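Local coordinates for protein L-hydantoinase (Arthrobacter aurescens, PDB 1GKR) that hydrolyses 5-substituted hydantoins, preferring aryl over alkyl derivatives, as a zinc-dependent homotetrameric cyclic amidase with substrate-dependent enantioselectivity, at residues A[61-66]-A[115-120]; A[73-78]-A[107-112]; A[87-92]-A[386-391]; A[338-343]-A[410-415]; A[81-86]-A[437-442]. All coordinates share one frame; numbering follows the deposited sequence.

Contact 1 (A[61-66]-A[115-120]); sequences VHIIDM and QRLKVD. With ZN (zinc ion), chain F.
Asp-65 and Arg-116 face each other with their CA atoms 10.4 Å apart, and Ile-63 and Leu-117 with their CA atoms 10.3 Å apart, so side chains alone bridge the gap. The Asp-65 carboxylate swings away from its own backbone N (chi1 -155°) and meets the Arg-116 guanidinium end-on. Arg-116 NH2 binds Asp-65 OD2 at 2.7 Å, while Arg-116 NH1 reaches the syn lone pair of Asp-65 OD1 at 3.1 Å. The two planes are 35° apart, so the fork is twisted rather than flat. From above the carboxylate plane, the Met-66 N donates to Asp-65 OD2 at 2.8 Å. Beside the salt bridge, Ile-63 CD1 packs on Leu-117 CD2 at 4.1 Å. Asp-65 OD1 also accepts from the Phe-75 N, and Arg-116 NH1 makes a second salt bridge to Glu-76. With an alanine here in place of Asp-65, Arg-116 would probably keep only Glu-76 of these two carboxylates, and the Met-66 and Phe-75 N would lose this acceptor. Three residues earlier, His-62 NE2 binds zinc at 2.1 Å, alongside His-60, Asp-312 and the carboxylated Lys-147. The chemistry implies a buried carboxylate gripped by several donors, tying the loop beyond a metal ligand to the end of helix 103-116.

Contact 2 (A[73-78]-A[107-112]); sequences GRFELD and LEKKKQ
Phe-75 turns its ring toward helix 103-116 with CG beside its own backbone N (chi1 -70°), while Lys-109 sends its chain out with CG opposite the backbone N (chi1 -173°), and the two meet at the ring rim. In the TIM-barrel fold of the amidohydrolases this is packing between two successive helices, 75-85 and 103-116, separated in sequence by strand 87-92. The ring takes Lys-109 CG at its edge, near the ring plane, 4.3 Å from Phe-75 CZ. It is an aliphatic methylene that touches here; the Lys-109 ammonium lies further along and makes a long, weak ion pair with Glu-92. Gln-112 CB lies 4.3 Å from Phe-75 CE2, and Ala-113 and, a turn beyond Gln-112, Arg-116 also touch the ring. Arg-74 occupies the N-cap position of helix 75-85; its carbonyl O accepts from the N of both Leu-77 and Asp-78, and the Arg-74 N donates back to Asp-78 OD1 at 3.3 Å, from above that carboxylate. Phe-75 is therefore launched from a first turn held by backbone and side chain alike. Its ring also touches backbone, the carbonyl carbon C of Gln-112 approaching obliquely to lie 4.3 Å from Phe-75 CD2.

Contact 3 (A[87-92]-A[386-391]); sequences ITTIIE and DADLLI
Thr-88 and Asp-388 make the innermost layer: the Thr-88 hydroxyl OG1 lies 3.9 Å from Asp-388 CB, the two side chains slanting across each other in van der Waals contact. Asp-388 OD2 is met by the methyl CG2 of Thr-89 at 4.0 Å, the two side chains at about a right angle. Through its other branch, Thr-88 CG2 touches Leu-390 CD2 at 4.3 Å. The first torsion of Thr-88 (chi1 53°) wedges OG1 between the backbone N and the carbonyl carbon and sends CG2 to the side of N, so that one branch serves Asp-388 and the other Leu-390. In the fold, strand 87-92 belongs to the TIM barrel, whereas strand 389-393 probably forms part of the smaller beta-rich domain that hydantoinases add to it; the contact sits where the two meet. The polar end of Asp-388 is secured from outside: OD1 accepts from the Arg-429 N, and OD2 forms a salt bridge with Lys-378. That lysine also binds Asp-386 OD2, and a buried charge cluster results. Between the two aspartates, Ala-387 is the centre of an inverse gamma turn, closed by a weak bond from Asp-388 N to Asp-386 O. Further out, the backbone of Thr-88 pairs with Asp-120 on strand 120-123, and that of Thr-89 with Asp-58 on strand 51-62.

Contact 4 (A[338-343]-A[410-415]); sequences LETSLP and KYSPFD
A type I beta turn, running from Ser-412 to Asp-415 in the loop before strand 418-428, carries Phe-414 against Thr-340, just ahead of helix 341-350. Their CA atoms, 7.6 Å apart, are the nearest CA pair across the two segments. Thr-340 meets the ring with its hydroxyl: Thr-340 OG1 lies 3.3 Å from Phe-414 CD2 and 3.6 Å from Phe-414 CE2, approaching obliquely. Thr-340 CB lies 3.8 Å from Phe-414 CD2. The threonine torsion (chi1 56°) places OG1 between the backbone N and the carbonyl carbon, and there it faces both the ring and a water. This water bridges the segments, bonding Thr-340 OG1 at 2.8 Å and Ser-412 OG at 2.9 Å, and so gives two buried hydroxyls a common partner. Ser-412 has a further task within its own loop. Ser-412 OG accepts from the Phe-414 N at 3.0 Å, which makes an ST turn nested in the beta turn and fixes the backbone from which the ring projects. The loop thus packs on the residue leading into helix 341-350 of the TIM-barrel domain, with the Phe-414 side chain about 10 Å from that of the zinc ligand Asp-312. Phe-405 touches both Thr-340 and Ser-412, while Ile-270 packs on Phe-414. Next to the turn, the Tyr-411 hydroxyl is hydrogen-bonded to the carbonyl O of His-316.

Contact 5 (A[81-86]-A[437-442]); sequences SAAVGG and GEVLVE
Val-84 meets the one flat group that touches across this contact, the backbone carbonyl of Gly-437, through its methyl CG1, which lies 4.3 Å from Gly-437 O; no ring or planar side chain takes part on either segment. The backbones come close here, the CA atoms of Val-84 and Gly-437 being 5.9 Å apart. Val-84 CG1 also packs on Val-439 CG2 at 4.1 Å, the two valine side chains crossing at about a right angle. Val-84 has CG1 beside its backbone N (chi1 -50°), which lets this single branch serve both partners. Ala-83 CB completes the apolar patch, 4.4 Å from Val-439 CG2. The helix is 75-85 of the TIM barrel, and Gly-86, the first residue to leave helical angles, forms a Schellman motif, where a positive phi of 83° would press any CB against the preceding carbonyl O. The other partner, strand 438-439, pairs antiparallel with strand 431-435 near the C-terminus, so a late piece of the chain is laid over an early helix. Gly-437 has positive phi as well, which favours glycine at the turn leading into that strand. Around the patch, Lys-118 touches Val-439 and Glu-339 touches Val-84.

Contacts 1 and 2 share helix 103-116 and are joined directly by Arg-116, which pairs with Glu-76, so a charged grip and an apolar ring contact brace the same helix. Contacts 2 and 5 use opposite ends of helix 75-85. Contacts 1 to 4 are buried, whereas contact 5 is only partly buried and chiefly apolar, with no polar bond between its segments. Chemistry follows position: contact 1, next to a zinc ligand, combines a salt bridge with an apolar pair; contact 3, between barrel strand 87-92 and strand 389-393 of the probable beta-rich domain, relies on van der Waals touch beside a charge cluster; contact 4 relies on a shared water. Contacts 3 and 4 meet through Leu-390 and Leu-342.

Contact 1 (A[61-66]-A[115-120])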
# COMPACT_ATOMS: atom_id res chain seq x y z
N VAL A 61 -11.91 27.56 -17.45
CA VAL A 61 -12.96 28.47 -17.85
C VAL A 61 -13.60 28.10 -19.19
O VAL A 61 -12.91 27.74 -20.16
CB VAL A 61 -12.38 29.91 -17.92
CG1 VAL A 61 -13.48 30.92 -18.26
CG2 VAL A 61 -11.72 30.25 -16.61
N HIS A 62 -14.93 28.17 -19.21
CA HIS A 62 -15.71 27.89 -20.42
C HIS A 62 -16.58 29.10 -20.78
O HIS A 62 -17.80 29.07 -20.60
CB HIS A 62 -16.65 26.70 -20.22
CG HIS A 62 -15.97 25.41 -19.90
ND1 HIS A 62 -15.33 24.66 -20.86
CD2 HIS A 62 -15.89 24.71 -18.75
CE1 HIS A 62 -14.90 23.53 -20.31
NE2 HIS A 62 -15.22 23.54 -19.03
N ILE A 63 -15.97 30.18 -21.24
CA ILE A 63 -16.77 31.33 -21.65
C ILE A 63 -17.43 30.89 -22.96
O ILE A 63 -18.52 31.34 -23.28
CB ILE A 63 -15.90 32.57 -21.87
CG1 ILE A 63 -15.40 33.09 -20.52
CG2 ILE A 63 -16.71 33.65 -22.60
CD1 ILE A 63 -14.42 34.25 -20.63
N ILE A 64 -16.75 29.99 -23.67
CA ILE A 64 -17.22 29.41 -24.93
C ILE A 64 -17.12 30.36 -26.10
O ILE A 64 -16.27 30.17 -26.97
CB ILE A 64 -18.68 28.95 -24.84
CG1 ILE A 64 -18.90 28.08 -23.60
CG2 ILE A 64 -19.04 28.18 -26.12
CD1 ILE A 64 -18.53 26.63 -23.77
N ASP A 65 -18.01 31.36 -26.12
CA ASP A 65 -18.07 32.40 -27.16
C ASP A 65 -18.16 31.81 -28.57
O ASP A 65 -18.82 30.80 -28.80
CB ASP A 65 -16.83 33.30 -27.05
CG ASP A 65 -17.06 34.71 -27.62
OD1 ASP A 65 -17.70 35.54 -26.93
OD2 ASP A 65 -16.58 34.99 -28.75
N MET A 66 -17.49 32.47 -29.52
CA MET A 66 -17.49 32.06 -30.92
C MET A 66 -18.91 31.97 -31.49
O MET A 66 -19.77 32.75 -31.11
CB MET A 66 -16.75 30.74 -31.06
CG MET A 66 -15.34 30.80 -30.49
SD MET A 66 -14.38 32.23 -31.09
CE MET A 66 -13.53 31.48 -32.51
N GLN A 115 -9.33 40.67 -28.83
CA GLN A 115 -10.05 41.89 -29.12
C GLN A 115 -11.18 42.17 -28.16
O GLN A 115 -11.59 43.32 -28.00
CB GLN A 115 -10.63 41.84 -30.52
CG GLN A 115 -9.62 41.77 -31.63
CD GLN A 115 -10.28 41.48 -32.98
OE1 GLN A 115 -9.60 41.38 -34.01
NE2 GLN A 115 -11.61 41.33 -32.97
N ARG A 116 -11.69 41.15 -27.49
CA ARG A 116 -12.81 41.39 -26.61
C ARG A 116 -12.68 41.10 -25.12
O ARG A 116 -13.48 41.60 -24.32
CB ARG A 116 -14.04 40.68 -27.18
CG ARG A 116 -14.49 41.27 -28.51
CD ARG A 116 -15.72 40.59 -29.04
NE ARG A 116 -15.39 39.36 -29.74
CZ ARG A 116 -15.98 38.19 -29.50
NH1 ARG A 116 -16.92 38.10 -28.57
NH2 ARG A 116 -15.63 37.11 -30.21
N LEU A 117 -11.67 40.32 -24.74
CA LEU A 117 -11.46 39.99 -23.33
C LEU A 117 -10.99 41.19 -22.52
O LEU A 117 -10.30 42.07 -23.05
CB LEU A 117 -10.45 38.85 -23.21
CG LEU A 117 -11.08 37.49 -23.46
CD1 LEU A 117 -9.99 36.43 -23.56
CD2 LEU A 117 -12.06 37.20 -22.32
N LYS A 118 -11.36 41.22 -21.25
CA LYS A 118 -10.96 42.33 -20.39
C LYS A 118 -9.90 41.94 -19.35
O LYS A 118 -9.33 42.80 -18.68
CB LYS A 118 -12.20 42.93 -19.71
CG LYS A 118 -13.16 43.66 -20.65
CD LYS A 118 -14.08 44.57 -19.84
CE LYS A 118 -14.89 45.53 -20.70
NZ LYS A 118 -16.05 44.83 -21.32
N VAL A 119 -9.64 40.65 -19.19
CA VAL A 119 -8.58 40.20 -18.29
C VAL A 119 -7.62 39.40 -19.18
O VAL A 119 -7.95 39.11 -20.33
CB VAL A 119 -9.14 39.33 -17.14
CG1 VAL A 119 -10.07 40.17 -16.27
CG2 VAL A 119 -9.87 38.13 -17.69
N ASP A 120 -6.44 39.06 -18.70
CA ASP A 120 -5.51 38.33 -19.56
C ASP A 120 -5.92 36.87 -19.75
O ASP A 120 -6.70 36.33 -18.96
CB ASP A 120 -4.08 38.45 -19.01
CG ASP A 120 -3.45 39.83 -19.28
OD1 ASP A 120 -4.11 40.70 -19.89
OD2 ASP A 120 -2.29 40.04 -18.87
ZN ZN F . -15.25 21.94 -17.62
O HOH W 1 -17.27 20.56 -17.08

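Contact 2 (A[73-78]-A[107-112])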
# COMPACT_ATOMS: atom_id res chain seq x y z
N GLY A 73 -21.81 32.30 -23.61
CA GLY A 73 -21.05 33.38 -23.01
C GLY A 73 -20.31 34.25 -24.01
O GLY A 73 -19.95 33.79 -25.11
N ARG A 74 -20.09 35.51 -23.65
CA ARG A 74 -19.38 36.46 -24.51
C ARG A 74 -18.09 36.90 -23.81
O ARG A 74 -18.09 37.19 -22.61
CB ARG A 74 -20.24 37.72 -24.75
CG ARG A 74 -21.71 37.48 -25.06
CD ARG A 74 -21.93 37.17 -26.54
NE ARG A 74 -21.52 38.29 -27.38
CZ ARG A 74 -22.11 39.47 -27.37
NH1 ARG A 74 -23.14 39.69 -26.56
NH2 ARG A 74 -21.66 40.44 -28.15
N PHE A 75 -16.98 36.97 -24.55
CA PHE A 75 -15.74 37.40 -23.95
C PHE A 75 -15.85 38.73 -23.21
O PHE A 75 -15.39 38.84 -22.07
CB PHE A 75 -14.62 37.51 -24.99
CG PHE A 75 -14.16 36.18 -25.54
CD1 PHE A 75 -14.01 35.08 -24.71
CD2 PHE A 75 -13.83 36.05 -26.89
CE1 PHE A 75 -13.54 33.86 -25.21
CE2 PHE A 75 -13.36 34.84 -27.40
CZ PHE A 75 -13.22 33.75 -26.56
N GLU A 76 -16.47 39.74 -23.83
CA GLU A 76 -16.60 41.05 -23.19
C GLU A 76 -17.55 41.10 -22.02
O GLU A 76 -17.52 42.05 -21.25
CB GLU A 76 -17.05 42.15 -24.15
CG GLU A 76 -17.00 41.82 -25.61
CD GLU A 76 -18.13 40.91 -26.01
OE1 GLU A 76 -19.28 41.20 -25.62
OE2 GLU A 76 -17.85 39.91 -26.73
N LEU A 77 -18.40 40.10 -21.87
CA LEU A 77 -19.31 40.12 -20.73
C LEU A 77 -18.77 39.32 -19.56
O LEU A 77 -18.54 39.87 -18.49
CB LEU A 77 -20.69 39.60 -21.13
CG LEU A 77 -21.34 40.44 -22.21
CD1 LEU A 77 -22.76 39.98 -22.44
CD2 LEU A 77 -21.30 41.90 -21.80
N ASP A 78 -18.55 38.03 -19.78
CA ASP A 78 -18.03 37.15 -18.74
C ASP A 78 -16.66 37.56 -18.21
O ASP A 78 -16.37 37.37 -17.03
CB ASP A 78 -17.99 35.71 -19.25
CG ASP A 78 -19.36 35.20 -19.63
OD1 ASP A 78 -20.04 35.88 -20.42
OD2 ASP A 78 -19.75 34.13 -19.13
N LEU A 107 -6.04 29.91 -33.99
CA LEU A 107 -5.61 31.26 -34.37
C LEU A 107 -6.78 32.24 -34.40
O LEU A 107 -6.62 33.42 -34.05
CB LEU A 107 -4.96 31.25 -35.75
CG LEU A 107 -3.44 31.12 -35.89
CD1 LEU A 107 -2.76 31.23 -34.54
CD2 LEU A 107 -3.14 29.79 -36.51
N GLU A 108 -7.94 31.75 -34.81
CA GLU A 108 -9.12 32.60 -34.88
C GLU A 108 -9.60 32.97 -33.48
O GLU A 108 -9.92 34.13 -33.22
CB GLU A 108 -10.23 31.91 -35.67
CG GLU A 108 -11.42 32.81 -36.02
CD GLU A 108 -11.01 34.12 -36.70
OE1 GLU A 108 -10.07 34.10 -37.54
OE2 GLU A 108 -11.64 35.17 -36.42
N LYS A 109 -9.65 31.99 -32.58
CA LYS A 109 -10.10 32.24 -31.21
C LYS A 109 -9.15 33.22 -30.52
O LYS A 109 -9.58 34.08 -29.76
CB LYS A 109 -10.20 30.94 -30.41
CG LYS A 109 -10.83 31.14 -29.04
CD LYS A 109 -10.77 29.91 -28.14
CE LYS A 109 -11.96 29.01 -28.33
NZ LYS A 109 -12.31 28.31 -27.07
N LYS A 110 -7.86 33.09 -30.79
CA LYS A 110 -6.87 33.97 -30.19
C LYS A 110 -7.07 35.41 -30.62
O LYS A 110 -6.95 36.34 -29.81
CB LYS A 110 -5.48 33.50 -30.60
CG LYS A 110 -4.36 34.44 -30.25
CD LYS A 110 -3.07 33.75 -30.60
CE LYS A 110 -1.91 34.71 -30.75
NZ LYS A 110 -0.74 33.93 -31.25
N LYS A 111 -7.38 35.59 -31.90
CA LYS A 111 -7.61 36.90 -32.47
C LYS A 111 -8.82 37.52 -31.80
O LYS A 111 -8.76 38.65 -31.30
CB LYS A 111 -7.84 36.74 -33.97
CG LYS A 111 -7.99 38.02 -34.76
CD LYS A 111 -8.14 37.65 -36.23
CE LYS A 111 -8.87 38.71 -37.04
NZ LYS A 111 -9.23 38.18 -38.39
N GLN A 112 -9.91 36.78 -31.78
CA GLN A 112 -11.15 37.24 -31.17
C GLN A 112 -10.98 37.56 -29.69
O GLN A 112 -11.28 38.66 -29.24
CB GLN A 112 -12.21 36.16 -31.32
CG GLN A 112 -12.60 35.90 -32.75
CD GLN A 112 -13.76 36.75 -33.16
OE1 GLN A 112 -13.75 37.97 -32.99
NE2 GLN A 112 -14.80 36.10 -33.69

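Contact 3 (A[87-92]-A[386-391])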
# COMPACT_ATOMS: atom_id res chain seq x y z
N ILE A 87 -10.23 37.43 -10.72
CA ILE A 87 -9.53 36.49 -11.59
C ILE A 87 -8.89 37.29 -12.72
O ILE A 87 -9.56 37.72 -13.65
CB ILE A 87 -10.52 35.43 -12.14
CG1 ILE A 87 -11.06 34.62 -10.97
CG2 ILE A 87 -9.84 34.52 -13.17
CD1 ILE A 87 -12.05 33.56 -11.38
N THR A 88 -7.59 37.47 -12.62
CA THR A 88 -6.85 38.26 -13.60
C THR A 88 -6.39 37.54 -14.86
O THR A 88 -6.09 38.18 -15.87
CB THR A 88 -5.68 38.94 -12.93
OG1 THR A 88 -4.91 37.95 -12.23
CG2 THR A 88 -6.20 39.98 -11.93
N THR A 89 -6.26 36.22 -14.82
CA THR A 89 -5.93 35.52 -16.06
C THR A 89 -6.69 34.19 -16.10
O THR A 89 -6.81 33.47 -15.09
CB THR A 89 -4.40 35.31 -16.32
OG1 THR A 89 -4.07 33.93 -16.23
CG2 THR A 89 -3.56 36.10 -15.38
N ILE A 90 -7.27 33.91 -17.26
CA ILE A 90 -8.05 32.71 -17.47
C ILE A 90 -7.44 31.88 -18.59
O ILE A 90 -6.67 32.38 -19.42
CB ILE A 90 -9.51 33.07 -17.91
CG1 ILE A 90 -9.49 33.75 -19.28
CG2 ILE A 90 -10.15 34.00 -16.92
CD1 ILE A 90 -10.84 34.02 -19.85
N ILE A 91 -7.77 30.60 -18.60
CA ILE A 91 -7.30 29.73 -19.65
C ILE A 91 -8.60 29.12 -20.20
O ILE A 91 -9.23 28.32 -19.52
CB ILE A 91 -6.36 28.65 -19.09
CG1 ILE A 91 -5.36 29.30 -18.13
CG2 ILE A 91 -5.57 28.02 -20.22
CD1 ILE A 91 -4.23 28.37 -17.68
N GLU A 92 -9.01 29.56 -21.40
CA GLU A 92 -10.25 29.08 -22.04
C GLU A 92 -10.14 27.67 -22.53
O GLU A 92 -9.20 27.35 -23.26
CB GLU A 92 -10.60 29.93 -23.25
CG GLU A 92 -11.83 30.80 -23.11
CD GLU A 92 -13.12 30.03 -22.97
OE1 GLU A 92 -13.54 29.31 -23.92
OE2 GLU A 92 -13.72 30.16 -21.89
N ASP A 386 4.12 40.24 -13.77
CA ASP A 386 3.14 41.25 -14.16
C ASP A 386 2.52 41.72 -12.85
O ASP A 386 2.27 40.92 -11.95
CB ASP A 386 2.04 40.65 -15.03
CG ASP A 386 2.51 40.29 -16.43
OD1 ASP A 386 3.64 40.67 -16.80
OD2 ASP A 386 1.73 39.63 -17.16
N ALA A 387 2.27 43.01 -12.73
CA ALA A 387 1.67 43.53 -11.51
C ALA A 387 0.18 43.18 -11.48
O ALA A 387 -0.66 44.01 -11.83
CB ALA A 387 1.86 45.05 -11.43
N ASP A 388 -0.14 41.95 -11.09
CA ASP A 388 -1.54 41.54 -11.01
C ASP A 388 -1.91 41.32 -9.54
O ASP A 388 -1.56 40.30 -8.96
CB ASP A 388 -1.77 40.24 -11.80
CG ASP A 388 -1.58 40.43 -13.31
OD1 ASP A 388 -1.27 41.55 -13.75
OD2 ASP A 388 -1.74 39.44 -14.07
N LEU A 389 -2.59 42.29 -8.93
CA LEU A 389 -2.96 42.14 -7.53
C LEU A 389 -4.43 42.30 -7.29
O LEU A 389 -5.20 42.73 -8.14
CB LEU A 389 -2.33 43.18 -6.60
CG LEU A 389 -1.19 44.17 -6.77
CD1 LEU A 389 -0.42 43.94 -8.03
CD2 LEU A 389 -1.78 45.54 -6.73
N LEU A 390 -4.77 41.99 -6.05
CA LEU A 390 -6.12 42.10 -5.54
C LEU A 390 -5.94 42.67 -4.14
O LEU A 390 -5.10 42.19 -3.37
CB LEU A 390 -6.80 40.73 -5.44
CG LEU A 390 -6.91 39.80 -6.65
CD1 LEU A 390 -7.82 38.61 -6.32
CD2 LEU A 390 -7.47 40.56 -7.82
N ILE A 391 -6.68 43.73 -3.82
CA ILE A 391 -6.64 44.24 -2.46
C ILE A 391 -7.89 43.57 -1.91
O ILE A 391 -8.97 43.70 -2.47
CB ILE A 391 -6.77 45.77 -2.41
CG1 ILE A 391 -5.53 46.42 -3.02
CG2 ILE A 391 -6.95 46.22 -0.97
CD1 ILE A 391 -5.53 47.93 -3.00

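Contact 4 (A[338-343]-A[410-415])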
# COMPACT_ATOMS: atom_id res chain seq x y z
N LEU A 338 -17.18 32.36 -12.31
CA LEU A 338 -16.16 33.38 -12.45
C LEU A 338 -16.30 34.53 -11.46
O LEU A 338 -15.32 35.13 -11.04
CB LEU A 338 -16.21 33.92 -13.86
CG LEU A 338 -14.93 33.89 -14.67
CD1 LEU A 338 -14.05 32.75 -14.25
CD2 LEU A 338 -15.32 33.76 -16.15
N GLU A 339 -17.54 34.84 -11.09
CA GLU A 339 -17.78 35.95 -10.19
C GLU A 339 -17.89 35.55 -8.72
O GLU A 339 -17.79 36.39 -7.84
CB GLU A 339 -19.04 36.69 -10.64
CG GLU A 339 -18.97 38.19 -10.47
CD GLU A 339 -20.11 38.92 -11.14
OE1 GLU A 339 -20.31 38.71 -12.35
OE2 GLU A 339 -20.81 39.69 -10.45
N THR A 340 -18.08 34.26 -8.47
CA THR A 340 -18.24 33.75 -7.11
C THR A 340 -17.12 32.85 -6.56
O THR A 340 -17.14 32.48 -5.39
CB THR A 340 -19.54 32.97 -7.00
OG1 THR A 340 -19.55 31.92 -7.98
CG2 THR A 340 -20.71 33.88 -7.25
N SER A 341 -16.15 32.50 -7.40
CA SER A 341 -15.08 31.62 -6.97
C SER A 341 -14.25 32.10 -5.78
O SER A 341 -14.18 31.42 -4.75
CB SER A 341 -14.16 31.34 -8.13
OG SER A 341 -13.23 30.37 -7.74
N LEU A 342 -13.62 33.26 -5.90
CA LEU A 342 -12.79 33.77 -4.80
C LEU A 342 -13.63 34.09 -3.57
O LEU A 342 -13.34 33.61 -2.47
CB LEU A 342 -12.01 35.03 -5.21
CG LEU A 342 -10.57 35.24 -4.70
CD1 LEU A 342 -10.24 36.72 -4.74
CD2 LEU A 342 -10.40 34.71 -3.30
N PRO A 343 -14.67 34.92 -3.73
CA PRO A 343 -15.47 35.22 -2.54
C PRO A 343 -16.04 33.99 -1.83
O PRO A 343 -16.17 33.99 -0.60
CB PRO A 343 -16.55 36.18 -3.07
CG PRO A 343 -16.44 36.12 -4.57
CD PRO A 343 -15.00 35.83 -4.84
N LYS A 410 -27.33 35.02 -16.02
CA LYS A 410 -27.52 35.59 -14.69
C LYS A 410 -28.13 34.67 -13.64
O LYS A 410 -29.15 35.00 -13.06
CB LYS A 410 -28.40 36.83 -14.79
CG LYS A 410 -27.67 38.14 -15.03
CD LYS A 410 -27.30 38.42 -16.47
CE LYS A 410 -26.69 39.82 -16.56
NZ LYS A 410 -26.10 40.14 -17.89
N TYR A 411 -27.52 33.52 -13.41
CA TYR A 411 -28.03 32.62 -12.37
C TYR A 411 -26.85 31.90 -11.74
O TYR A 411 -25.77 31.81 -12.33
CB TYR A 411 -29.02 31.62 -12.96
CG TYR A 411 -28.47 30.75 -14.04
CD1 TYR A 411 -27.80 29.56 -13.73
CD2 TYR A 411 -28.61 31.09 -15.38
CE1 TYR A 411 -27.30 28.74 -14.72
CE2 TYR A 411 -28.11 30.27 -16.39
CZ TYR A 411 -27.46 29.10 -16.05
OH TYR A 411 -26.96 28.29 -17.04
N SER A 412 -27.03 31.38 -10.53
CA SER A 412 -25.92 30.73 -9.86
C SER A 412 -26.38 29.87 -8.71
O SER A 412 -27.35 30.20 -8.03
CB SER A 412 -24.96 31.80 -9.33
OG SER A 412 -24.12 31.28 -8.31
N PRO A 413 -25.67 28.75 -8.47
CA PRO A 413 -25.99 27.81 -7.38
C PRO A 413 -25.82 28.52 -6.03
O PRO A 413 -26.42 28.14 -5.03
CB PRO A 413 -24.94 26.71 -7.55
CG PRO A 413 -24.48 26.85 -8.94
CD PRO A 413 -24.47 28.31 -9.19
N PHE A 414 -24.99 29.56 -6.03
CA PHE A 414 -24.68 30.32 -4.83
C PHE A 414 -25.59 31.52 -4.65
O PHE A 414 -25.46 32.25 -3.67
CB PHE A 414 -23.23 30.81 -4.89
CG PHE A 414 -22.23 29.73 -5.16
CD1 PHE A 414 -22.10 28.66 -4.29
CD2 PHE A 414 -21.45 29.76 -6.31
CE1 PHE A 414 -21.19 27.63 -4.55
CE2 PHE A 414 -20.54 28.74 -6.58
CZ PHE A 414 -20.41 27.68 -5.70
N ASP A 415 -26.50 31.72 -5.58
CA ASP A 415 -27.40 32.86 -5.50
C ASP A 415 -28.01 32.97 -4.10
O ASP A 415 -28.47 31.98 -3.54
CB ASP A 415 -28.49 32.73 -6.56
CG ASP A 415 -29.19 34.04 -6.86
OD1 ASP A 415 -28.55 35.12 -6.80
OD2 ASP A 415 -30.39 33.98 -7.19
O HOH W 2 -21.65 31.43 -9.77

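Contact 5 (A[81-86]-A[437-442])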
# COMPACT_ATOMS: atom_id res chain seq x y z
N SER A 81 -16.96 39.52 -15.27
CA SER A 81 -17.24 38.78 -14.05
C SER A 81 -15.91 38.37 -13.43
O SER A 81 -15.74 38.42 -12.21
CB SER A 81 -18.06 37.52 -14.33
OG SER A 81 -19.43 37.81 -14.45
N ALA A 82 -14.96 37.97 -14.28
CA ALA A 82 -13.65 37.58 -13.80
C ALA A 82 -13.02 38.79 -13.10
O ALA A 82 -12.61 38.70 -11.94
CB ALA A 82 -12.77 37.14 -14.96
N ALA A 83 -12.98 39.91 -13.81
CA ALA A 83 -12.39 41.12 -13.25
C ALA A 83 -12.93 41.46 -11.87
O ALA A 83 -12.15 41.70 -10.96
CB ALA A 83 -12.61 42.28 -14.18
N VAL A 84 -14.24 41.48 -11.68
CA VAL A 84 -14.72 41.83 -10.35
C VAL A 84 -14.48 40.70 -9.39
O VAL A 84 -14.36 40.92 -8.19
CB VAL A 84 -16.23 42.20 -10.33
CG1 VAL A 84 -16.52 43.21 -11.40
CG2 VAL A 84 -17.08 40.98 -10.49
N GLY A 85 -14.41 39.48 -9.92
CA GLY A 85 -14.18 38.31 -9.09
C GLY A 85 -12.73 38.14 -8.69
O GLY A 85 -12.40 37.22 -7.96
N GLY A 86 -11.85 39.02 -9.16
CA GLY A 86 -10.45 38.93 -8.81
C GLY A 86 -9.63 37.95 -9.65
O GLY A 86 -8.48 37.67 -9.32
N GLY A 437 -16.60 46.86 -7.54
CA GLY A 437 -17.70 46.50 -8.43
C GLY A 437 -17.80 47.13 -9.81
O GLY A 437 -18.73 46.81 -10.56
N GLU A 438 -16.87 48.01 -10.15
CA GLU A 438 -16.91 48.69 -11.44
C GLU A 438 -15.79 48.28 -12.36
O GLU A 438 -14.62 48.36 -11.99
CB GLU A 438 -16.80 50.19 -11.22
CG GLU A 438 -18.06 50.86 -10.72
CD GLU A 438 -18.92 51.35 -11.86
OE1 GLU A 438 -19.65 50.52 -12.46
OE2 GLU A 438 -18.84 52.56 -12.17
N VAL A 439 -16.11 47.84 -13.56
CA VAL A 439 -15.04 47.51 -14.48
C VAL A 439 -14.67 48.84 -15.10
O VAL A 439 -15.54 49.58 -15.52
CB VAL A 439 -15.47 46.53 -15.56
CG1 VAL A 439 -14.35 46.36 -16.57
CG2 VAL A 439 -15.82 45.19 -14.92
N LEU A 440 -13.38 49.14 -15.16
CA LEU A 440 -12.90 50.42 -15.68
C LEU A 440 -12.07 50.28 -16.94
O LEU A 440 -11.38 51.22 -17.33
CB LEU A 440 -12.04 51.12 -14.64
CG LEU A 440 -12.59 51.19 -13.22
CD1 LEU A 440 -11.45 51.44 -12.24
CD2 LEU A 440 -13.64 52.27 -13.15
N VAL A 441 -12.12 49.13 -17.58
CA VAL A 441 -11.29 48.97 -18.76
C VAL A 441 -12.12 48.54 -19.98
O VAL A 441 -13.15 47.88 -19.85
CB VAL A 441 -10.15 47.96 -18.43
CG1 VAL A 441 -10.59 46.54 -18.70
CG2 VAL A 441 -8.90 48.33 -19.17
N GLU A 442 -11.69 48.95 -21.18
CA GLU A 442 -12.43 48.61 -22.39
C GLU A 442 -12.13 47.22 -22.93
O GLU A 442 -11.10 46.63 -22.64
CB GLU A 442 -12.17 49.65 -23.50
CG GLU A 442 -10.85 50.42 -23.39
CD GLU A 442 -9.60 49.55 -23.51
OE1 GLU A 442 -9.45 48.83 -24.53
OE2 GLU A 442 -8.75 49.59 -22.58